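Local coordinates for extracellular protein 11-1 (Passalora fulva, PDB 6ZUS) that is a secreted fungal effector of the tomato pathogen Fulvia fulva that binds zinc and probably acts as an avirulence factor in the interaction with host resistance proteins, at residues C29-Y35 / T55-I60. Residues are numbered along the deposited sequence; the frame is centred on the assembly and turned at random. Where two conformers were deposited one is given.
Sequences CSYDSLY and TAIPKI
Pro-58 leans its CG-CD edge obliquely onto one face of the Tyr-31 ring: its CG sits over the centre, 3.6 Å from the ring centroid and only 14° off the normal, a CH-pi contact. With CG anti to the backbone N (chi1 -178°), Tyr-31 stretches out from the first turn of the helix and across the proline, whose CD touches CE2 at 3.5 Å. The other edge of the pyrrolidine ring belongs to Leu-34, where the two CB atoms meet at 3.8 Å and the side chains run past each other in opposite directions. Leu-34 CD1 continues down the strand to the backbone O of Lys-59 and to CG1 of Ile-60.

Tyr-35, one turn behind Tyr-31, reaches the residues before the strand. The methyl CB of Ala-56 lies over one face of its ring, shifted toward the CE2-CZ rim. The phenol also accepts a nearly straight hydrogen bond, Ala-56 N to Tyr-35 OH at 3.2 Å (161°). Ala-56 O accepts a hydrogen bond from a water; this water lies unusually close to Tyr-31 OH, so a bridge to that residue is doubtful. At the far end Ile-60 CD1 packs against Cys-29, 3.5 Å from its O and 3.9 Å from its CB.

Ser-30 is the N-cap: its OG accepts from Ser-33 N at 2.9 Å, while its O receives both Leu-34 N and Ser-33 OG. Helix 31-40 starts against strand 57-64, an outermost strand of the four-stranded antiparallel sheet. Lys-59 and Ile-57 bond the adjacent strand 71-86, to which Cys-29 is tied by its disulfide with Cys-76; the nearest atom of the Cys-29 side chain is about 4 Å from a bound zinc ion. Leu-34 reaches further, to Trp-13 of strand 6-20.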
loop_
_atom_site.group_PDB
_atom_site.type_symbol
_atom_site.label_atom_id
_atom_site.label_comp_id
_atom_site.label_asym_id
_atom_site.label_seq_id
_atom_site.Cartn_x
_atom_site.Cartn_y
_atom_site.Cartn_z
ATOM N N CYS A 29 3.811 -16.784 -5.170
ATOM C CA CYS A 29 2.734 -15.841 -4.769
ATOM C C CYS A 29 1.414 -16.352 -5.327
ATOM O O CYS A 29 1.409 -16.913 -6.443
ATOM C CB CYS A 29 2.923 -14.424 -5.327
ATOM S SG CYS A 29 4.569 -13.786 -4.955
ATOM N N SER A 30 0.350 -16.105 -4.582
ATOM C CA SER A 30 -1.040 -16.432 -4.975
ATOM C C SER A 30 -1.923 -15.224 -4.684
ATOM O O SER A 30 -1.577 -14.424 -3.769
ATOM C CB SER A 30 -1.530 -17.677 -4.267
ATOM O OG SER A 30 -1.609 -17.528 -2.847
ATOM N N TYR A 31 -3.013 -15.123 -5.429
ATOM C CA TYR A 31 -4.169 -14.209 -5.193
ATOM C C TYR A 31 -4.503 -14.281 -3.711
ATOM O O TYR A 31 -4.641 -13.252 -3.053
ATOM C CB TYR A 31 -5.414 -14.596 -6.009
ATOM C CG TYR A 31 -6.597 -13.666 -5.830
ATOM C CD1 TYR A 31 -7.363 -13.687 -4.676
ATOM C CD2 TYR A 31 -6.905 -12.727 -6.793
ATOM C CE1 TYR A 31 -8.393 -12.791 -4.469
ATOM C CE2 TYR A 31 -7.951 -11.838 -6.617
ATOM C CZ TYR A 31 -8.676 -11.865 -5.448
ATOM O OH TYR A 31 -9.680 -10.979 -5.300
ATOM N N ASP A 32 -4.592 -15.514 -3.201
ATOM C CA ASP A 32 -5.041 -15.795 -1.812
ATOM C C ASP A 32 -4.025 -15.279 -0.796
ATOM O O ASP A 32 -4.437 -14.710 0.217
ATOM C CB ASP A 32 -5.321 -17.277 -1.557
ATOM C CG ASP A 32 -6.796 -17.651 -1.731
ATOM O OD1 ASP A 32 -7.398 -17.287 -2.797
ATOM O OD2 ASP A 32 -7.355 -18.281 -0.785
ATOM N N SER A 33 -2.738 -15.553 -1.004
ATOM C CA SER A 33 -1.663 -15.096 -0.090
ATOM C C SER A 33 -1.656 -13.561 -0.059
ATOM O O SER A 33 -1.488 -13.008 1.041
ATOM C CB SER A 33 -0.305 -15.631 -0.523
ATOM O OG SER A 33 0.116 -15.051 -1.782
ATOM N N LEU A 34 -1.864 -12.923 -1.202
ATOM C CA LEU A 34 -1.812 -11.433 -1.296
ATOM C C LEU A 34 -3.077 -10.853 -0.651
ATOM O O LEU A 34 -2.992 -9.877 0.100
ATOM C CB LEU A 34 -1.627 -11.003 -2.745
ATOM C CG LEU A 34 -0.232 -11.309 -3.299
ATOM C CD1 LEU A 34 -0.164 -11.233 -4.808
ATOM C CD2 LEU A 34 0.788 -10.413 -2.645
ATOM N N TYR A 35 -4.229 -11.494 -0.856
ATOM C CA TYR A 35 -5.485 -11.060 -0.180
ATOM C C TYR A 35 -5.272 -11.176 1.341
ATOM O O TYR A 35 -5.699 -10.261 2.105
ATOM C CB TYR A 35 -6.708 -11.765 -0.798
ATOM C CG TYR A 35 -7.848 -10.794 -0.997
ATOM C CD1 TYR A 35 -8.549 -10.318 0.129
ATOM C CD2 TYR A 35 -8.178 -10.266 -2.233
ATOM C CE1 TYR A 35 -9.596 -9.404 0.040
ATOM C CE2 TYR A 35 -9.206 -9.318 -2.336
ATOM C CZ TYR A 35 -9.929 -8.891 -1.205
ATOM O OH TYR A 35 -10.938 -7.943 -1.244
ATOM N N THR A 55 -12.273 -3.004 -2.542
ATOM C CA THR A 55 -11.883 -4.392 -2.880
ATOM C C THR A 55 -10.379 -4.395 -3.196
ATOM O O THR A 55 -9.899 -3.451 -3.855
ATOM C CB THR A 55 -12.698 -4.900 -4.083
ATOM O OG1 THR A 55 -14.048 -4.953 -3.611
ATOM C CG2 THR A 55 -12.244 -6.258 -4.555
ATOM N N ALA A 56 -9.668 -5.356 -2.641
ATOM C CA ALA A 56 -8.203 -5.492 -2.862
ATOM C C ALA A 56 -7.989 -6.141 -4.243
ATOM O O ALA A 56 -8.766 -7.026 -4.623
ATOM C CB ALA A 56 -7.605 -6.267 -1.737
ATOM N N ILE A 57 -6.935 -5.741 -4.942
ATOM C CA ILE A 57 -6.549 -6.304 -6.260
ATOM C C ILE A 57 -5.114 -6.836 -6.166
ATOM O O ILE A 57 -4.179 -6.032 -6.235
ATOM C CB ILE A 57 -6.700 -5.212 -7.322
ATOM C CG1 ILE A 57 -8.147 -4.702 -7.357
ATOM C CG2 ILE A 57 -6.237 -5.710 -8.692
ATOM C CD1 ILE A 57 -8.363 -3.617 -8.357
ATOM N N PRO A 58 -4.935 -8.161 -5.999
ATOM C CA PRO A 58 -3.624 -8.808 -6.150
ATOM C C PRO A 58 -3.049 -8.685 -7.562
ATOM O O PRO A 58 -3.775 -8.630 -8.572
ATOM C CB PRO A 58 -3.826 -10.276 -5.727
ATOM C CG PRO A 58 -5.102 -10.247 -4.928
ATOM C CD PRO A 58 -5.946 -9.133 -5.554
ATOM N N LYS A 59 -1.722 -8.634 -7.651
ATOM C CA LYS A 59 -1.039 -8.589 -8.954
ATOM C C LYS A 59 0.273 -9.347 -8.800
ATOM O O LYS A 59 0.898 -9.281 -7.716
ATOM C CB LYS A 59 -0.815 -7.144 -9.385
ATOM C CG LYS A 59 -0.260 -6.974 -10.787
ATOM C CD LYS A 59 0.595 -5.711 -10.956
ATOM C CE LYS A 59 -0.143 -4.408 -10.691
ATOM N NZ LYS A 59 0.526 -3.240 -11.325
ATOM N N ILE A 60 0.706 -10.005 -9.872
ATOM C CA ILE A 60 1.998 -10.757 -9.914
ATOM C C ILE A 60 2.673 -10.348 -11.224
ATOM O O ILE A 60 2.000 -10.369 -12.278
ATOM C CB ILE A 60 1.752 -12.264 -9.791
ATOM C CG1 ILE A 60 0.998 -12.622 -8.505
ATOM C CG2 ILE A 60 3.061 -13.046 -9.934
ATOM C CD1 ILE A 60 0.611 -14.107 -8.395
HETATM O O HOH W 1 -9.746 -8.771 -6.430
#